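Local atomic coordinates of Rbam17540 (Bacillus amyloliquefaciens, PDB entry 2YOY), a protein that binds copper and probably acts as a lytic polysaccharide monooxygenase of the former CBM33 family, cleaving cellulose chains by oxidation. Residues 10-13 and 14-18. Sequence-based numbering, arbitrary orientation.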
loop_
_atom_site.group_PDB
_atom_site.type_symbol
_atom_site.label_atom_id
_atom_site.label_comp_id
_atom_site.label_asym_id
_atom_site.label_seq_id
_atom_site.Cartn_x
_atom_site.Cartn_y
_atom_site.Cartn_z
ATOM N N ARG A 10 -1.664 1.713 -5.325
ATOM C CA ARG A 10 -1.987 0.871 -6.423
ATOM C C ARG A 10 -3.436 0.456 -6.436
ATOM O O ARG A 10 -4.031 0.387 -7.524
ATOM C CB ARG A 10 -1.004 -0.366 -6.430
ATOM C CG ARG A 10 -1.175 -1.293 -7.606
ATOM C CD ARG A 10 -0.362 -2.586 -7.384
ATOM N NE ARG A 10 1.073 -2.347 -7.329
ATOM C CZ ARG A 10 2.002 -3.254 -6.986
ATOM N NH1 ARG A 10 1.668 -4.517 -6.688
ATOM N NH2 ARG A 10 3.291 -2.893 -6.985
ATOM N N ALA A 11 -4.019 0.174 -5.259
ATOM C CA ALA A 11 -5.388 -0.192 -5.158
ATOM C C ALA A 11 -6.330 0.933 -5.635
ATOM O O ALA A 11 -7.267 0.690 -6.431
ATOM C CB ALA A 11 -5.726 -0.563 -3.728
ATOM N N TYR A 12 -6.043 2.151 -5.193
ATOM C CA TYR A 12 -6.840 3.273 -5.632
ATOM C C TYR A 12 -6.643 3.559 -7.154
ATOM O O TYR A 12 -7.619 3.862 -7.881
ATOM C CB TYR A 12 -6.486 4.420 -4.746
ATOM C CG TYR A 12 -7.296 5.689 -5.036
ATOM C CD1 TYR A 12 -8.656 5.631 -5.285
ATOM C CD2 TYR A 12 -6.656 6.932 -5.072
ATOM C CE1 TYR A 12 -9.366 6.824 -5.542
ATOM C CE2 TYR A 12 -7.356 8.103 -5.313
ATOM C CZ TYR A 12 -8.692 8.037 -5.559
ATOM O OH TYR A 12 -9.353 9.214 -5.811
ATOM N N MET A 13 -5.399 3.420 -7.653
ATOM C CA MET A 13 -5.126 3.494 -9.077
ATOM C C MET A 13 -6.008 2.501 -9.845
ATOM O O MET A 13 -6.516 2.816 -10.936
ATOM C CB MET A 13 -3.654 3.226 -9.404
ATOM C CG MET A 13 -3.143 3.638 -10.801
ATOM S SD MET A 13 -2.900 5.419 -10.794
ATOM C CE MET A 13 -1.292 5.591 -9.973
ATOM N N GLY A 14 -6.266 1.336 -9.260
ATOM C CA GLY A 14 -7.222 0.359 -9.897
ATOM C C GLY A 14 -8.640 0.932 -10.059
ATOM O O GLY A 14 -9.254 0.858 -11.152
ATOM N N ALA A 15 -9.133 1.510 -8.974
ATOM C CA ALA A 15 -10.443 2.176 -8.960
ATOM C C ALA A 15 -10.473 3.307 -9.948
ATOM O O ALA A 15 -11.460 3.484 -10.651
ATOM C CB ALA A 15 -10.764 2.673 -7.574
ATOM N N LEU A 16 -9.415 4.101 -9.998
ATOM C CA LEU A 16 -9.312 5.145 -11.038
ATOM C C LEU A 16 -9.335 4.628 -12.422
ATOM O O LEU A 16 -10.017 5.216 -13.269
ATOM C CB LEU A 16 -8.105 6.061 -10.800
ATOM C CG LEU A 16 -8.107 6.877 -9.526
ATOM C CD1 LEU A 16 -6.851 7.722 -9.473
ATOM C CD2 LEU A 16 -9.324 7.807 -9.387
ATOM N N GLU A 17 -8.579 3.539 -12.726
ATOM C CA GLU A 17 -8.549 3.013 -14.092
ATOM C C GLU A 17 -9.833 2.256 -14.501
ATOM O O GLU A 17 -10.157 2.161 -15.692
ATOM C CB GLU A 17 -7.338 2.078 -14.269
ATOM C CG GLU A 17 -6.017 2.855 -14.237
ATOM C CD GLU A 17 -4.987 2.363 -15.163
ATOM O OE1 GLU A 17 -4.974 2.833 -16.345
ATOM O OE2 GLU A 17 -4.087 1.594 -14.711
ATOM N N LYS A 18 -10.588 1.781 -13.539
ATOM C CA LYS A 18 -11.956 1.299 -13.810
ATOM C C LYS A 18 -12.731 2.383 -14.567
ATOM O O LYS A 18 -13.442 2.085 -15.528
ATOM C CB LYS A 18 -12.612 0.874 -12.521
ATOM C CG LYS A 18 -14.089 0.576 -12.605
ATOM C CD LYS A 18 -14.592 0.151 -11.230
ATOM C CE LYS A 18 -15.837 0.902 -10.813
ATOM N NZ LYS A 18 -16.282 0.493 -9.457
#
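Leu16 lies over one face of the Tyr12 ring, one helical turn further along helix 10-21. Followed outward, its CB packs against the carbonyl oxygens of the preceding turn, 3.6 Å from Met13 O. CG passes 3.5 Å from Tyr12 O. The same atom then meets the ring in a CH-pi contact, 4.2 Å from the centroid and 13° off the normal, shifted slightly from the ring centre toward the CE1-CZ bond. Of the two methyls, CD2 carries the contact outward and rests 3.8 Å from Tyr12 OH. With Tyr12 CG anti to the backbone N (chi1 -177°), the ring stands out from the helix and leans slightly toward its C-terminal end, where the Leu16 side chain reaches back to it. Ala15 CB approaches the same ring obliquely, 4.3 Å from Tyr12 CD1, and Tyr3, on strand 2-6, stacks with it. Were Tyr12 replaced by an alanine, Leu16 CG and CD2 would probably lose the ring they pack on, and Tyr3 its stacking partner.

Beneath these side chains the backbone is regular alpha helix. Gly14, Ala15, Leu16 and Glu17 donate their N-H groups to the carbonyls of Arg10, Ala11, Tyr12 and Met13; the bond from Leu16 N to Tyr12 O is short at 2.8 Å and nearly straight at 168°. Glu17 CG brushes Met13 O at 3.3 Å, while its carboxylate reaches Lys29 and Tyr30 of helix 23-30. Arg10 extends away from this turn to a salt bridge with Asp174 on strand 167-177, its guanidinium also engaging Trp78 by cation-pi. Polar side-chain ends thus tie the helix to the beta sandwich and to the next helix, whereas the Tyr12-Leu16 pairing is dispersive, holding ring and branched chain together through shape and CH-pi attraction without a charge or side-chain hydrogen bond between them.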